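PDB 4Q1K: bacillaene synthase decarboxylase PksI from Bacillus subtilis, which decarboxylates the 3-methylglutaconyl group tethered to PksL to a 3-methylcrotonyl group during synthesis of the antibiotic bacillaene. Local coordinates for residues T162-V165 and P166-G170; V224-K227 and D228-V231. The protein carries 1 engineered substitution. One frame throughout, in Å; residues are numbered along the deposited sequence.

Interaction 1 of 2, residues T162-V165 and P166-G170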
loop_
_atom_site.group_PDB
_atom_site.type_symbol
_atom_site.label_atom_id
_atom_site.label_comp_id
_atom_site.label_asym_id
_atom_site.label_seq_id
_atom_site.Cartn_x
_atom_site.Cartn_y
_atom_site.Cartn_z
ATOM N N THR B 162 -15.581 -1.415 3.609
ATOM C CA THR B 162 -14.526 -2.495 3.724
ATOM C C THR B 162 -13.777 -2.704 2.425
ATOM O O THR B 162 -12.738 -3.388 2.390
ATOM C CB THR B 162 -15.182 -3.870 4.128
ATOM O OG1 THR B 162 -16.057 -4.311 3.039
ATOM C CG2 THR B 162 -16.043 -3.676 5.405
ATOM N N PHE B 163 -14.224 -2.065 1.349
ATOM C CA PHE B 163 -13.461 -2.151 0.084
ATOM C C PHE B 163 -12.608 -0.862 -0.043
ATOM O O PHE B 163 -11.396 -0.927 -0.306
ATOM C CB PHE B 163 -14.490 -2.217 -1.045
ATOM C CG PHE B 163 -13.854 -2.089 -2.403
ATOM C CD1 PHE B 163 -13.102 -3.144 -2.889
ATOM C CD2 PHE B 163 -13.921 -0.891 -3.120
ATOM C CE1 PHE B 163 -12.502 -3.071 -4.153
ATOM C CE2 PHE B 163 -13.250 -0.792 -4.354
ATOM C CZ PHE B 163 -12.527 -1.897 -4.860
ATOM N N ILE B 164 -13.222 0.334 0.177
ATOM C CA ILE B 164 -12.515 1.600 -0.183
ATOM C C ILE B 164 -11.473 1.997 0.852
ATOM O O ILE B 164 -10.460 2.644 0.524
ATOM C CB ILE B 164 -13.525 2.726 -0.498
ATOM C CG1 ILE B 164 -12.871 3.863 -1.371
ATOM C CG2 ILE B 164 -14.056 3.278 0.807
ATOM C CD1 ILE B 164 -12.334 3.430 -2.744
ATOM N N VAL B 165 -11.688 1.608 2.106
ATOM C CA VAL B 165 -10.666 1.936 3.114
ATOM C C VAL B 165 -9.290 1.206 2.860
ATOM O O VAL B 165 -8.298 1.877 2.818
ATOM C CB VAL B 165 -11.245 1.834 4.580
ATOM C CG1 VAL B 165 -10.097 2.156 5.605
ATOM C CG2 VAL B 165 -12.479 2.798 4.780
ATOM N N PRO B 166 -9.269 -0.127 2.688
ATOM C CA PRO B 166 -8.034 -0.796 2.317
ATOM C C PRO B 166 -7.538 -0.246 0.961
ATOM O O PRO B 166 -6.347 -0.125 0.748
ATOM C CB PRO B 166 -8.425 -2.273 2.185
ATOM C CG PRO B 166 -9.794 -2.435 2.847
ATOM C CD PRO B 166 -10.421 -1.050 2.894
ATOM N N LYS B 167 -8.466 -0.052 -0.004
ATOM C CA LYS B 167 -7.964 0.410 -1.339
ATOM C C LYS B 167 -7.157 1.769 -1.208
ATOM O O LYS B 167 -6.175 1.981 -1.916
ATOM C CB LYS B 167 -9.248 0.619 -2.188
ATOM C CG LYS B 167 -8.955 1.090 -3.615
ATOM C CD LYS B 167 -7.937 0.224 -4.293
ATOM C CE LYS B 167 -8.429 -1.179 -4.555
ATOM N NZ LYS B 167 -7.604 -1.848 -5.626
ATOM N N LYS B 168 -7.642 2.700 -0.405
ATOM C CA LYS B 168 -7.031 4.039 -0.397
ATOM C C LYS B 168 -5.972 4.190 0.703
ATOM O O LYS B 168 -5.024 4.963 0.505
ATOM C CB LYS B 168 -8.135 5.071 -0.139
ATOM C CG LYS B 168 -9.182 5.239 -1.292
ATOM C CD LYS B 168 -8.474 5.575 -2.606
ATOM C CE LYS B 168 -9.471 5.675 -3.739
ATOM N NZ LYS B 168 -9.904 7.110 -3.851
ATOM N N LEU B 169 -6.206 3.557 1.882
ATOM C CA LEU B 169 -5.264 3.737 3.021
ATOM C C LEU B 169 -4.427 2.506 3.208
ATOM O O LEU B 169 -3.496 2.546 4.061
ATOM C CB LEU B 169 -5.984 3.936 4.335
ATOM C CG LEU B 169 -6.793 5.202 4.272
ATOM C CD1 LEU B 169 -7.476 5.522 5.604
ATOM C CD2 LEU B 169 -5.795 6.287 3.875
ATOM N N GLY B 170 -4.690 1.435 2.469
ATOM C CA GLY B 170 -3.754 0.281 2.578
ATOM C C GLY B 170 -4.365 -0.756 3.514
ATOM O O GLY B 170 -5.159 -0.423 4.391
#
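Phe163 and Lys167 join successive turns of helix 161-169, with N of Lys167 donating to O of Phe163 at 3.1 Å. Lys168 N bonds to Ile164 O at 3.0 Å, arriving tilted 30° from the carbonyl plane. Leu169 N meets Val165 O at 2.8 Å, nearly end-on to the carbonyl, and Lys168 N adds a weak, bent bond to this same oxygen. Pro166 has no N-H to give, and the helix is kinked there. Its CG lies 3.1 Å from Thr162 O, which instead bonds a glycerol that probably came from the crystallisation liquor. The ring is also tight against Val165, with CD of Pro166 3.4 Å from CB of Val165. Gly170 leaves helical geometry with a positive phi of 100°. Its N still bonds to O of Pro166, and it is the N-cap residue of helix 171-180.

Phe163 CG is anti to the backbone N (chi1 171°), which lays the ring alongside Lys167. The Lys167 chain bends twice, and its CE comes 4.2 Å from CZ of Phe163, obliquely to the ring. Ile164 crosses Lys168 at an angle, with CD1 of Ile164 3.8 Å from CE of Lys168.

Lys168 NZ reaches Leu133 O at the end of helix 127-133, and Ile164 packs on Val130 of that helix. Thr162 OG1 bonds Glu245 of helix 220-252, where Phe163 rests on Leu234 and Val241. Val165 and Pro166 touch Ala174, and Leu169 touches Ile177, so helix 171-180 covers that side of helix 161-169 in this crotonase-like fold.

Interaction 2 of 2, residues V224-K227 and D228-V231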
loop_
_atom_site.group_PDB
_atom_site.type_symbol
_atom_site.label_atom_id
_atom_site.label_comp_id
_atom_site.label_asym_id
_atom_site.label_seq_id
_atom_site.Cartn_x
_atom_site.Cartn_y
_atom_site.Cartn_z
ATOM N N VAL B 224 -11.526 11.949 -18.752
ATOM C CA VAL B 224 -12.566 10.892 -18.590
ATOM C C VAL B 224 -12.017 9.506 -19.029
ATOM O O VAL B 224 -12.186 8.519 -18.280
ATOM C CB VAL B 224 -13.814 11.241 -19.411
ATOM C CG1 VAL B 224 -14.836 10.078 -19.346
ATOM C CG2 VAL B 224 -14.380 12.515 -18.844
ATOM N N THR B 225 -11.267 9.481 -20.125
ATOM C CA THR B 225 -10.722 8.191 -20.605
ATOM C C THR B 225 -9.781 7.618 -19.567
ATOM O O THR B 225 -9.806 6.400 -19.282
ATOM C CB THR B 225 -9.998 8.415 -21.936
ATOM O OG1 THR B 225 -11.010 8.885 -22.891
ATOM C CG2 THR B 225 -9.349 7.117 -22.440
ATOM N N LEU B 226 -8.925 8.503 -19.044
ATOM C CA LEU B 226 -7.962 8.030 -18.020
ATOM C C LEU B 226 -8.655 7.591 -16.749
ATOM O O LEU B 226 -8.418 6.497 -16.211
ATOM C CB LEU B 226 -6.886 9.103 -17.769
ATOM C CG LEU B 226 -5.835 8.454 -16.774
ATOM C CD1 LEU B 226 -5.080 7.143 -17.148
ATOM C CD2 LEU B 226 -4.830 9.643 -16.562
ATOM N N LYS B 227 -9.580 8.397 -16.241
ATOM C CA LYS B 227 -10.204 7.944 -15.004
ATOM C C LYS B 227 -10.954 6.607 -15.231
ATOM O O LYS B 227 -10.940 5.702 -14.372
ATOM C CB LYS B 227 -11.179 8.998 -14.520
ATOM C CG LYS B 227 -12.032 8.516 -13.318
ATOM C CD LYS B 227 -12.803 9.653 -12.629
ATOM C CE LYS B 227 -13.786 8.991 -11.627
ATOM N NZ LYS B 227 -14.414 9.995 -10.668
ATOM N N ASP B 228 -11.663 6.504 -16.365
ATOM C CA ASP B 228 -12.390 5.235 -16.643
ATOM C C ASP B 228 -11.454 4.024 -16.516
ATOM O O ASP B 228 -11.854 3.025 -15.930
ATOM C CB ASP B 228 -12.891 5.228 -18.072
ATOM C CG ASP B 228 -14.216 5.928 -18.232
ATOM O OD1 ASP B 228 -14.873 6.250 -17.244
ATOM O OD2 ASP B 228 -14.586 6.157 -19.439
ATOM N N HIS B 229 -10.228 4.146 -17.015
ATOM C CA HIS B 229 -9.191 3.083 -16.952
ATOM C C HIS B 229 -8.668 2.854 -15.529
ATOM O O HIS B 229 -8.594 1.714 -15.022
ATOM C CB HIS B 229 -8.036 3.490 -17.840
ATOM C CG HIS B 229 -6.857 2.580 -17.768
ATOM N ND1 HIS B 229 -6.857 1.271 -18.248
ATOM C CD2 HIS B 229 -5.607 2.810 -17.302
ATOM C CE1 HIS B 229 -5.642 0.753 -18.102
ATOM N NE2 HIS B 229 -4.859 1.674 -17.538
ATOM N N LEU B 230 -8.366 3.958 -14.857
ATOM C CA LEU B 230 -7.844 3.837 -13.463
ATOM C C LEU B 230 -8.835 3.249 -12.436
ATOM O O LEU B 230 -8.428 2.494 -11.531
ATOM C CB LEU B 230 -7.366 5.226 -12.979
ATOM C CG LEU B 230 -6.141 5.778 -13.800
ATOM C CD1 LEU B 230 -5.785 7.138 -13.162
ATOM C CD2 LEU B 230 -4.877 4.863 -13.813
ATOM N N VAL B 231 -10.099 3.637 -12.528
ATOM C CA VAL B 231 -11.065 3.138 -11.561
ATOM C C VAL B 231 -11.947 1.969 -12.076
ATOM O O VAL B 231 -12.832 1.532 -11.315
ATOM C CB VAL B 231 -11.965 4.289 -10.999
ATOM C CG1 VAL B 231 -11.138 5.519 -10.509
ATOM C CG2 VAL B 231 -13.044 4.737 -12.027
#
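Asp228 N bonds to Val224 O at 2.8 Å, the first of four i+4 to i bonds that make about two turns of alpha helix within helix 220-252. Leu230 N to Leu226 O and Val231 N to Lys227 O are both 2.9 Å and nearly straight. His229 N to Thr225 O is longer, 3.2 Å, and its donor is tilted 28° from the carbonyl plane. His229 O bonds a glycerol, probably from the crystallisation liquor.

The polar side-chain ends find partners farther off. Lys227 is extended beyond CG, and its buried NZ forms a salt bridge with Asp136 and bonds the carbonyl oxygens of Ala109, Cys112 and Ile114. This set of acceptors would probably keep the amine charged. Asp228 OD1 pairs with Arg235, and Thr225 OG1 turns back to Asn221 O. His229 NE2 bonds Thr162 OG1 of a neighbouring subunit, so this part of the helix lies at the trimer interface.

Val224 and Asp228 run side by side, a methyl beside a carboxylate oxygen, with CG1 of Val224 3.9 Å from OD2 of Asp228. Lys227 CG lies 4.1 Å from Val231 CG2. With chi1 at -175°, Leu226 turns its branch away from its own N and toward Leu230, an apolar contact in which CD1 of Leu226 rests 3.8 Å from CG of Leu230.

Along the chain, interaction 1 comes first, in the short helix 161-169. Interaction 2 follows in the long helix 220-252. Each is local to one helix, the first running just past its end at Gly170, so neither closes a loop. They are in series and neither nest nor cross. Their centres are about 19 Å apart within one chain, and their nearest atoms about 7 Å, without touching. Residues 162-170 join helices 127-133 and 171-180 to the later part of helix 220-252. Residues 224-231 tie the earlier part of that helix to helix 108-111 and to the loops at Glu113 and Asp136. Between neighbouring subunits of the homotrimer, His229 and Thr162 bring the two regions together.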